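Local coordinates for adhesion G-protein coupled receptor G6 (Danio rerio, PDB 6V55) that probably acts as a cell-surface adhesion receptor in myelination, its large calcium-binding extracellular region carrying CUB, pentraxin-like, SEA and GAIN-type domains, at residues Y378-D383 and L407-T412; D342-S347 and N444-C449; Q371-W376 and V420-M425. All blocks are in the same frame, centred on the assembly; numbering follows the deposited sequence.

Contact 1 of 3, residues Y378-D383 and L407-T412; sequences YRVYVD and LVYKNT. With NAG (2-acetamido-2-deoxy-beta-D-glucopyranose), chain J.
Three backbone hydrogen bonds join Tyr378–Asp383 to Leu407–Thr412, whose strand parts 380–382 and 407–410 run antiparallel. Tyr381 and Val408 form the hydrogen-bonded pair, with Val408 N giving to Tyr381 O at 2.8 Å and Tyr381 N giving back to Val408 O at 3.0 Å. The third bond runs from Lys410 N to Arg379 O at 2.9 Å and is nearly straight (171°). Val380–Tyr409 and Val382–Leu407 are the non-hydrogen-bonded pairs on either side of Tyr381–Val408.

The apolar contacts gather on the sheet face that carries these two flanking pairs. Val380 straddles two neighbours: CG1, anti to its backbone N (chi1 -174°), meets Leu407 CB, while CG2 turns to Tyr409 CD1. Further along, Val382 CG1 packs on Leu407 CD2 at 3.7 Å. At the other end the hydroxyl of Tyr409 comes against the edge of the Tyr378 ring, near its plane.

On the other face the Tyr381 ring is lined by Lys410 CG at 4.0 Å from CE2 and by an N-linked sugar whose O5 lies 3.5 Å from CD1. Polar contacts continue where the strands give way to loop. The Arg379 chain bends at chi3 (-55°) and lays one face of its guanidinium over Lys410 O, and NH2 makes weak hydrogen bonds to Asn411 O and to OG1 of the poorly ordered Thr412. Lys410 itself sends its amine to a salt bridge with Asp342.

The two strands are the arms of the 380–392/399–410 hairpin of the SEA domain. Strand 342–353 continues the sheet beyond 399–410, helix 361–374 packs on Val380 and Val382, and helix 419–427 reaches Tyr378 and Leu407.

Contact 2 of 3, residues D342-S347 and N444-C449; sequences DIFYRS and NLMENC
Leu445 CD1 lies against the Tyr345 ring in an off-centre CH-pi contact, 4.1 Å from its centroid. The same methyl also meets Ile343 CG2 at 3.7 Å, filling the angle between two residues that project from one face of strand 342–353. With CG of Leu445 standing opposite the backbone N, chi1 (174°) brings CD1 toward both Tyr345 and Ile343. On the Phe344 side of the strand Met446, already past the end of its own strand and bent at chi2 and chi3, curls its CE onto Phe344 CB at 3.7 Å.

Beneath these side chains the backbones pair antiparallel, but briefly. Arg346 and Asn444 form a hydrogen-bonded pair, Arg346 N giving to Asn444 O at 2.8 Å and Asn444 N to Arg346 O at 2.9 Å. One step on, Met446 N still bonds Phe344 O, its donor tilted 25° from the carbonyl plane, before the chain leaves the sheet.

At the polar edge Arg346 grips Glu447 end-on with two nitrogens, a bidentate salt bridge. Arg346 NH1 meets Glu447 OE2 at 3.2 Å, in the guanidinium plane, and Arg346 NH2 meets Glu447 OE1 at 3.2 Å, that oxygen standing 20° out of the plane; each oxygen uses its syn lone pair. Arg346 NH1 also bonds Tyr492 O, which probably helps fix the guanidinium's orientation.

Strand 342–353 is central in the SEA-domain sheet, with 436–445 along one edge and 399–410 along the other. Where 436–445 ends, the chain runs on to the Cys449–Cys485 disulfide, while strand 480–488 packs through Ile487 against Phe344 and Met446.

Contact 3 of 3, residues Q371-W376 and V420-M425; sequences QTFQNW and VEIESM
Met425 wedges its bent side chain between Phe373 and Trp376, and its terminal methyl touches both: CE is 3.5 Å from Phe373 CD1, at the edge of that ring and in its plane, and 3.5 Å from Trp376 CD1. Deeper in, the close packing continues where Ile422 CG2 meets the far end of the Phe373 ring, 3.6 Å from CZ, the two side chains crossing at about a right angle. Thr372 adds its CG2 against Met425 O, while its hydroxyl bonds Trp368 O within its own helix. Replacing Phe373 by an alanine is likely to open a gap beside Ile422 CG2 and to leave Met425 CE, still held on the Trp376 side, less restrained without the ring edge.

The helices 361–374 and 419–427 that meet here belong to the SEA domain, an alpha+beta (ferredoxin-like) fold in which helices pack on one face of an antiparallel sheet; Ile422 also touches Val443 of that sheet.

Toward the surface the contact becomes more exposed and partly polar. Trp376, in the turn after its helix, presents one face to Met425, whose CG stands 4.1 Å from the centroid of the five-membered ring in a CH-pi contact. SD lies obliquely at 4.9 Å from the same centroid, a Met-aromatic contact. Direct hydrogen bonds between the segments are absent; instead one water accepts from Trp376 NE1 at 3.1 Å, in the indole plane, and donates to Met425 O.

All three contacts involve the SEA-domain sheet and helices, contact 2 also following the chain out of the sheet. Contacts 1 and 2 are backbone-bonded strand pairs joined through adjacent strands 399–410 and 342–353, where Tyr409 N probably bonds Ile343 O and Leu407 O probably accepts from Tyr345 N. Both are partly buried and pass from apolar packing to charged groups at the surface, the Glu447 salt bridge in contact 2 and Arg379 and Lys410 in contact 1. Contact 3 is the buried one, joining helix 361–374 and the turn after it to helix 419–427 by apolar packing without a direct hydrogen bond. Along the chain, contact 1 is nested within contact 3, and contact 3 within contact 2.

Contact 1 of 3, residues Y378-D383 and L407-T412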
loop_
_atom_site.group_PDB
_atom_site.type_symbol
_atom_site.label_atom_id
_atom_site.label_comp_id
_atom_site.label_asym_id
_atom_site.label_seq_id
_atom_site.Cartn_x
_atom_site.Cartn_y
_atom_site.Cartn_z
ATOM N N TYR A 378 22.573 26.549 -10.256
ATOM C CA TYR A 378 22.137 25.533 -9.301
ATOM C C TYR A 378 22.612 25.899 -7.900
ATOM O O TYR A 378 23.729 26.395 -7.731
ATOM C CB TYR A 378 22.681 24.149 -9.671
ATOM C CG TYR A 378 21.870 23.454 -10.724
ATOM C CD1 TYR A 378 20.711 22.759 -10.390
ATOM C CD2 TYR A 378 22.259 23.493 -12.048
ATOM C CE1 TYR A 378 19.955 22.119 -11.372
ATOM C CE2 TYR A 378 21.525 22.863 -13.029
ATOM C CZ TYR A 378 20.379 22.179 -12.694
ATOM O OH TYR A 378 19.666 21.563 -13.697
ATOM N N ARG A 379 21.763 25.671 -6.896
ATOM C CA ARG A 379 22.166 25.927 -5.511
ATOM C C ARG A 379 22.690 24.643 -4.876
ATOM O O ARG A 379 22.092 24.064 -3.968
ATOM C CB ARG A 379 21.016 26.516 -4.709
ATOM C CG ARG A 379 20.483 27.784 -5.308
ATOM C CD ARG A 379 19.042 28.004 -4.934
ATOM N NE ARG A 379 18.213 26.859 -5.297
ATOM C CZ ARG A 379 16.993 26.646 -4.811
ATOM N NH1 ARG A 379 16.474 27.509 -3.945
ATOM N NH2 ARG A 379 16.293 25.576 -5.184
ATOM N N VAL A 380 23.852 24.210 -5.372
ATOM C CA VAL A 380 24.577 23.069 -4.817
ATOM C C VAL A 380 25.892 23.576 -4.230
ATOM O O VAL A 380 26.640 24.297 -4.907
ATOM C CB VAL A 380 24.826 21.981 -5.878
ATOM C CG1 VAL A 380 25.457 20.749 -5.236
ATOM C CG2 VAL A 380 23.541 21.621 -6.604
ATOM N N TYR A 381 26.175 23.196 -2.981
ATOM C CA TYR A 381 27.331 23.705 -2.257
ATOM C C TYR A 381 28.057 22.531 -1.614
ATOM O O TYR A 381 27.477 21.460 -1.445
ATOM C CB TYR A 381 26.907 24.739 -1.192
ATOM C CG TYR A 381 26.009 25.886 -1.688
ATOM C CD1 TYR A 381 26.572 27.093 -2.116
ATOM C CD2 TYR A 381 24.599 25.778 -1.693
ATOM C CE1 TYR A 381 25.778 28.150 -2.557
ATOM C CE2 TYR A 381 23.791 26.846 -2.135
ATOM C CZ TYR A 381 24.398 28.027 -2.557
ATOM O OH TYR A 381 23.656 29.093 -2.998
ATOM N N VAL A 382 29.329 22.723 -1.237
ATOM C CA VAL A 382 30.076 21.685 -0.526
ATOM C C VAL A 382 29.932 21.882 0.975
ATOM O O VAL A 382 30.190 22.972 1.501
ATOM C CB VAL A 382 31.560 21.629 -0.941
ATOM C CG1 VAL A 382 31.644 20.991 -2.254
ATOM C CG2 VAL A 382 32.196 22.987 -1.073
ATOM N N ASP A 383 29.522 20.819 1.664
ATOM C CA ASP A 383 29.321 20.830 3.104
ATOM C C ASP A 383 30.413 20.061 3.830
ATOM O O ASP A 383 30.360 19.937 5.062
ATOM C CB ASP A 383 27.938 20.238 3.451
ATOM C CG ASP A 383 27.318 20.847 4.720
ATOM O OD1 ASP A 383 27.944 21.745 5.326
ATOM O OD2 ASP A 383 26.203 20.414 5.117
ATOM N N LEU A 407 28.199 17.103 -1.361
ATOM C CA LEU A 407 27.472 18.188 -2.009
ATOM C C LEU A 407 26.053 18.206 -1.466
ATOM O O LEU A 407 25.443 17.147 -1.296
ATOM C CB LEU A 407 27.439 18.014 -3.528
ATOM C CG LEU A 407 28.676 17.369 -4.156
ATOM C CD1 LEU A 407 28.428 16.928 -5.593
ATOM C CD2 LEU A 407 29.837 18.321 -4.099
ATOM N N VAL A 408 25.527 19.407 -1.197
ATOM C CA VAL A 408 24.181 19.580 -0.647
ATOM C C VAL A 408 23.379 20.490 -1.575
ATOM O O VAL A 408 23.851 21.565 -1.967
ATOM C CB VAL A 408 24.217 20.113 0.809
ATOM C CG1 VAL A 408 25.169 21.256 0.967
ATOM C CG2 VAL A 408 22.853 20.554 1.298
ATOM N N TYR A 409 22.186 20.028 -1.967
ATOM C CA TYR A 409 21.262 20.774 -2.825
ATOM C C TYR A 409 20.298 21.550 -1.933
ATOM O O TYR A 409 19.462 20.951 -1.258
ATOM C CB TYR A 409 20.516 19.792 -3.726
ATOM C CG TYR A 409 19.889 20.331 -4.991
ATOM C CD1 TYR A 409 19.900 21.684 -5.301
ATOM C CD2 TYR A 409 19.276 19.449 -5.887
ATOM C CE1 TYR A 409 19.299 22.149 -6.467
ATOM C CE2 TYR A 409 18.671 19.900 -7.050
ATOM C CZ TYR A 409 18.689 21.247 -7.344
ATOM O OH TYR A 409 18.090 21.683 -8.515
ATOM N N LYS A 410 20.403 22.877 -1.937
ATOM C CA LYS A 410 19.600 23.719 -1.052
ATOM C C LYS A 410 18.225 23.939 -1.667
ATOM O O LYS A 410 18.118 24.603 -2.702
ATOM C CB LYS A 410 20.279 25.067 -0.821
ATOM C CG LYS A 410 21.215 25.147 0.350
ATOM C CD LYS A 410 20.480 25.057 1.695
ATOM C CE LYS A 410 21.506 24.768 2.843
ATOM N NZ LYS A 410 20.944 24.516 4.224
ATOM N N ASN A 411 17.192 23.346 -1.051
ATOM C CA ASN A 411 15.768 23.688 -1.211
ATOM C C ASN A 411 15.263 23.454 -2.637
ATOM O O ASN A 411 14.882 24.383 -3.354
ATOM C CB ASN A 411 15.482 25.121 -0.742
ATOM C CG ASN A 411 15.906 25.353 0.692
ATOM O OD1 ASN A 411 17.043 25.053 1.090
ATOM N ND2 ASN A 411 14.973 25.853 1.493
ATOM N N THR A 412 15.243 22.176 -3.022
ATOM C CA THR A 412 14.648 21.789 -4.296
ATOM C C THR A 412 13.823 20.533 -4.077
ATOM O O THR A 412 14.254 19.637 -3.349
ATOM C CB THR A 412 15.732 21.586 -5.373
ATOM O OG1 THR A 412 16.295 22.857 -5.721
ATOM C CG2 THR A 412 15.175 20.951 -6.672
HETATM C C1 NAG J . 30.804 27.314 -0.322
HETATM C C2 NAG J . 31.743 28.186 0.560
HETATM C C3 NAG J . 31.239 28.231 2.017
HETATM C C4 NAG J . 29.780 28.678 2.080
HETATM C C5 NAG J . 28.917 27.741 1.230
HETATM C C6 NAG J . 27.456 28.131 1.193
HETATM C C7 NAG J . 34.167 28.482 0.217
HETATM C C8 NAG J . 35.505 27.802 0.201
HETATM N N2 NAG J . 33.116 27.702 0.504
HETATM O O3 NAG J . 32.056 29.102 2.797
HETATM O O4 NAG J . 29.308 28.684 3.423
HETATM O O5 NAG J . 29.390 27.741 -0.130
HETATM O O6 NAG J . 27.214 29.390 1.808
HETATM O O7 NAG J . 34.045 29.684 -0.016
#

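Contact 2 of 3, residues D342-S347 and N444-C449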
loop_
_atom_site.group_PDB
_atom_site.type_symbol
_atom_site.label_atom_id
_atom_site.label_comp_id
_atom_site.label_asym_id
_atom_site.label_seq_id
_atom_site.Cartn_x
_atom_site.Cartn_y
_atom_site.Cartn_z
ATOM N N ASP A 342 16.889 19.733 2.269
ATOM C CA ASP A 342 18.067 19.615 1.432
ATOM C C ASP A 342 18.225 18.188 0.924
ATOM O O ASP A 342 17.923 17.226 1.643
ATOM C CB ASP A 342 19.319 20.028 2.202
ATOM C CG ASP A 342 19.308 21.501 2.609
ATOM O OD1 ASP A 342 20.024 21.853 3.569
ATOM O OD2 ASP A 342 18.583 22.311 1.985
ATOM N N ILE A 343 18.708 18.058 -0.319
ATOM C CA ILE A 343 19.059 16.772 -0.925
ATOM C C ILE A 343 20.580 16.643 -0.939
ATOM O O ILE A 343 21.283 17.560 -1.390
ATOM C CB ILE A 343 18.481 16.655 -2.346
ATOM C CG1 ILE A 343 16.952 16.710 -2.295
ATOM C CG2 ILE A 343 19.025 15.422 -3.095
ATOM C CD1 ILE A 343 16.293 15.359 -2.034
ATOM N N PHE A 344 21.091 15.509 -0.460
ATOM C CA PHE A 344 22.515 15.318 -0.242
ATOM C C PHE A 344 23.111 14.317 -1.227
ATOM O O PHE A 344 22.482 13.313 -1.562
ATOM C CB PHE A 344 22.738 14.841 1.169
ATOM C CG PHE A 344 22.419 15.865 2.208
ATOM C CD1 PHE A 344 21.139 15.955 2.762
ATOM C CD2 PHE A 344 23.405 16.741 2.642
ATOM C CE1 PHE A 344 20.857 16.894 3.751
ATOM C CE2 PHE A 344 23.139 17.690 3.620
ATOM C CZ PHE A 344 21.862 17.761 4.184
ATOM N N TYR A 345 24.333 14.593 -1.684
ATOM C CA TYR A 345 25.065 13.754 -2.625
ATOM C C TYR A 345 26.473 13.519 -2.095
ATOM O O TYR A 345 27.076 14.429 -1.522
ATOM C CB TYR A 345 25.168 14.420 -3.990
ATOM C CG TYR A 345 23.859 14.678 -4.704
ATOM C CD1 TYR A 345 23.344 13.744 -5.607
ATOM C CD2 TYR A 345 23.156 15.868 -4.509
ATOM C CE1 TYR A 345 22.166 13.980 -6.284
ATOM C CE2 TYR A 345 21.964 16.113 -5.177
ATOM C CZ TYR A 345 21.471 15.162 -6.065
ATOM O OH TYR A 345 20.286 15.391 -6.754
ATOM N N ARG A 346 27.015 12.318 -2.299
ATOM C CA ARG A 346 28.402 12.014 -1.949
ATOM C C ARG A 346 29.209 11.829 -3.228
ATOM O O ARG A 346 28.778 11.084 -4.113
ATOM C CB ARG A 346 28.461 10.752 -1.094
ATOM C CG ARG A 346 29.849 10.288 -0.686
ATOM C CD ARG A 346 29.798 8.885 -0.027
ATOM N NE ARG A 346 29.277 7.927 -0.996
ATOM C CZ ARG A 346 28.153 7.219 -0.856
ATOM N NH1 ARG A 346 27.415 7.317 0.251
ATOM N NH2 ARG A 346 27.771 6.400 -1.837
ATOM N N SER A 347 30.371 12.498 -3.341
ATOM C CA SER A 347 31.172 12.384 -4.559
ATOM C C SER A 347 32.598 11.944 -4.266
ATOM O O SER A 347 33.143 12.189 -3.183
ATOM C CB SER A 347 31.249 13.693 -5.368
ATOM O OG SER A 347 31.569 14.791 -4.539
ATOM N N ASN A 444 27.170 10.083 -6.256
ATOM C CA ASN A 444 26.098 9.190 -5.853
ATOM C C ASN A 444 25.114 9.942 -4.974
ATOM O O ASN A 444 25.511 10.685 -4.069
ATOM C CB ASN A 444 26.640 7.967 -5.109
ATOM C CG ASN A 444 27.393 7.037 -6.025
ATOM O OD1 ASN A 444 27.025 6.875 -7.191
ATOM N ND2 ASN A 444 28.466 6.442 -5.523
ATOM N N LEU A 445 23.834 9.767 -5.276
ATOM C CA LEU A 445 22.792 10.277 -4.406
ATOM C C LEU A 445 22.813 9.498 -3.104
ATOM O O LEU A 445 22.963 8.267 -3.101
ATOM C CB LEU A 445 21.439 10.160 -5.094
ATOM C CG LEU A 445 20.166 10.503 -4.336
ATOM C CD1 LEU A 445 20.130 11.979 -4.039
ATOM C CD2 LEU A 445 18.998 10.106 -5.209
ATOM N N MET A 446 22.732 10.238 -1.997
ATOM C CA MET A 446 22.896 9.659 -0.671
ATOM C C MET A 446 21.719 8.754 -0.334
ATOM O O MET A 446 20.556 9.143 -0.495
ATOM C CB MET A 446 23.026 10.761 0.369
ATOM C CG MET A 446 22.893 10.298 1.774
ATOM S SD MET A 446 24.469 10.383 2.532
ATOM C CE MET A 446 24.588 12.123 2.806
ATOM N N GLU A 447 22.047 7.539 0.104
ATOM C CA GLU A 447 21.086 6.464 0.243
ATOM C C GLU A 447 20.169 6.742 1.418
ATOM O O GLU A 447 20.602 7.262 2.452
ATOM C CB GLU A 447 21.821 5.138 0.441
ATOM C CG GLU A 447 22.752 4.733 -0.735
ATOM C CD GLU A 447 24.179 5.341 -0.683
ATOM O OE1 GLU A 447 24.684 5.733 -1.757
ATOM O OE2 GLU A 447 24.772 5.454 0.413
ATOM N N ASN A 448 18.884 6.452 1.217
ATOM C CA ASN A 448 17.874 6.534 2.259
ATOM C C ASN A 448 18.176 5.559 3.389
ATOM O O ASN A 448 18.733 4.483 3.160
ATOM C CB ASN A 448 16.503 6.184 1.675
ATOM C CG ASN A 448 15.954 7.259 0.809
ATOM O OD1 ASN A 448 16.407 8.392 0.868
ATOM N ND2 ASN A 448 14.951 6.924 0.006
ATOM N N CYS A 449 17.799 5.934 4.616
ATOM C CA CYS A 449 17.740 4.946 5.687
ATOM C C CYS A 449 16.626 3.956 5.375
ATOM O O CYS A 449 15.502 4.355 5.063
ATOM C CB CYS A 449 17.491 5.602 7.040
ATOM S SG CYS A 449 18.759 6.747 7.612
#

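Contact 3 of 3, residues Q371-W376 and V420-M425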
loop_
_atom_site.group_PDB
_atom_site.type_symbol
_atom_site.label_atom_id
_atom_site.label_comp_id
_atom_site.label_asym_id
_atom_site.label_seq_id
_atom_site.Cartn_x
_atom_site.Cartn_y
_atom_site.Cartn_z
ATOM N N GLN A 371 31.966 27.302 -7.104
ATOM C CA GLN A 371 31.855 28.162 -8.277
ATOM C C GLN A 371 31.216 27.473 -9.476
ATOM O O GLN A 371 30.554 28.152 -10.265
ATOM C CB GLN A 371 33.223 28.684 -8.725
ATOM C CG GLN A 371 33.548 30.133 -8.348
ATOM C CD GLN A 371 32.630 31.166 -8.998
ATOM O OE1 GLN A 371 32.068 30.952 -10.083
ATOM N NE2 GLN A 371 32.466 32.298 -8.320
ATOM N N THR A 372 31.411 26.159 -9.661
ATOM C CA THR A 372 30.931 25.523 -10.896
ATOM C C THR A 372 29.415 25.362 -10.899
ATOM O O THR A 372 28.766 25.607 -11.925
ATOM C CB THR A 372 31.606 24.162 -11.120
ATOM O OG1 THR A 372 33.032 24.312 -11.043
ATOM C CG2 THR A 372 31.223 23.548 -12.506
ATOM N N PHE A 373 28.830 24.987 -9.757
ATOM C CA PHE A 373 27.377 24.855 -9.697
ATOM C C PHE A 373 26.676 26.214 -9.775
ATOM O O PHE A 373 25.592 26.309 -10.361
ATOM C CB PHE A 373 26.988 24.079 -8.438
ATOM C CG PHE A 373 27.592 22.703 -8.381
ATOM C CD1 PHE A 373 27.435 21.831 -9.440
ATOM C CD2 PHE A 373 28.311 22.282 -7.272
ATOM C CE1 PHE A 373 27.993 20.567 -9.424
ATOM C CE2 PHE A 373 28.915 21.026 -7.251
ATOM C CZ PHE A 373 28.743 20.165 -8.324
ATOM N N GLN A 374 27.309 27.285 -9.281
ATOM C CA GLN A 374 26.699 28.601 -9.426
ATOM C C GLN A 374 26.892 29.205 -10.820
ATOM O O GLN A 374 26.153 30.130 -11.170
ATOM C CB GLN A 374 27.215 29.548 -8.343
ATOM C CG GLN A 374 28.508 30.188 -8.672
ATOM C CD GLN A 374 28.662 31.536 -8.032
ATOM O OE1 GLN A 374 29.554 31.741 -7.203
ATOM N NE2 GLN A 374 27.800 32.472 -8.411
ATOM N N ASN A 375 27.813 28.680 -11.646
ATOM C CA ASN A 375 27.843 29.042 -13.065
ATOM C C ASN A 375 26.708 28.408 -13.872
ATOM O O ASN A 375 26.495 28.807 -15.019
ATOM C CB ASN A 375 29.164 28.635 -13.732
ATOM C CG ASN A 375 30.378 29.349 -13.153
ATOM O OD1 ASN A 375 30.261 30.258 -12.323
ATOM N ND2 ASN A 375 31.562 28.894 -13.547
ATOM N N TRP A 376 25.988 27.425 -13.331
ATOM C CA TRP A 376 24.786 26.915 -13.988
ATOM C C TRP A 376 23.509 27.245 -13.219
ATOM O O TRP A 376 22.472 26.606 -13.463
ATOM C CB TRP A 376 24.877 25.405 -14.208
ATOM C CG TRP A 376 25.966 24.968 -15.132
ATOM C CD1 TRP A 376 27.229 24.571 -14.793
ATOM C CD2 TRP A 376 25.889 24.884 -16.555
ATOM N NE1 TRP A 376 27.938 24.237 -15.920
ATOM C CE2 TRP A 376 27.138 24.423 -17.016
ATOM C CE3 TRP A 376 24.884 25.158 -17.487
ATOM C CZ2 TRP A 376 27.409 24.234 -18.369
ATOM C CZ3 TRP A 376 25.151 24.970 -18.830
ATOM C CH2 TRP A 376 26.405 24.511 -19.258
ATOM N N VAL A 420 23.911 12.219 -12.687
ATOM C CA VAL A 420 24.754 12.221 -13.884
ATOM C C VAL A 420 24.860 13.622 -14.477
ATOM O O VAL A 420 25.774 13.897 -15.275
ATOM C CB VAL A 420 24.253 11.204 -14.931
ATOM C CG1 VAL A 420 23.986 9.846 -14.302
ATOM C CG2 VAL A 420 23.001 11.718 -15.621
ATOM N N GLU A 421 23.971 14.543 -14.067
ATOM C CA GLU A 421 24.113 15.931 -14.486
ATOM C C GLU A 421 25.137 16.651 -13.623
ATOM O O GLU A 421 25.848 17.536 -14.112
ATOM C CB GLU A 421 22.768 16.658 -14.441
ATOM C CG GLU A 421 21.525 15.851 -14.912
ATOM C CD GLU A 421 20.968 16.336 -16.253
ATOM O OE1 GLU A 421 21.377 17.448 -16.687
ATOM O OE2 GLU A 421 20.090 15.634 -16.833
ATOM N N ILE A 422 25.242 16.265 -12.344
ATOM C CA ILE A 422 26.287 16.810 -11.476
ATOM C C ILE A 422 27.665 16.347 -11.944
ATOM O O ILE A 422 28.624 17.136 -11.966
ATOM C CB ILE A 422 26.026 16.419 -10.008
ATOM C CG1 ILE A 422 24.618 16.820 -9.575
ATOM C CG2 ILE A 422 27.033 17.067 -9.092
ATOM C CD1 ILE A 422 24.275 16.368 -8.175
ATOM N N GLU A 423 27.762 15.076 -12.365
ATOM C CA GLU A 423 28.987 14.540 -12.948
ATOM C C GLU A 423 29.361 15.267 -14.234
ATOM O O GLU A 423 30.529 15.624 -14.428
ATOM C CB GLU A 423 28.839 13.040 -13.205
ATOM C CG GLU A 423 28.636 12.213 -11.944
ATOM C CD GLU A 423 28.427 10.732 -12.225
ATOM O OE1 GLU A 423 28.627 9.913 -11.300
ATOM O OE2 GLU A 423 28.079 10.384 -13.375
ATOM N N SER A 424 28.378 15.587 -15.077
ATOM C CA SER A 424 28.706 16.234 -16.342
ATOM C C SER A 424 28.961 17.735 -16.216
ATOM O O SER A 424 29.674 18.287 -17.063
ATOM C CB SER A 424 27.607 15.975 -17.377
ATOM O OG SER A 424 26.395 16.593 -16.993
ATOM N N MET A 425 28.403 18.426 -15.209
ATOM C CA MET A 425 28.843 19.809 -14.995
ATOM C C MET A 425 30.242 19.878 -14.408
ATOM O O MET A 425 30.953 20.869 -14.630
ATOM C CB MET A 425 27.898 20.575 -14.090
ATOM C CG MET A 425 26.530 20.696 -14.648
ATOM S SD MET A 425 25.365 20.731 -13.284
ATOM C CE MET A 425 25.794 22.268 -12.543
HETATM O O HOH W 1 30.816 23.237 -16.157
#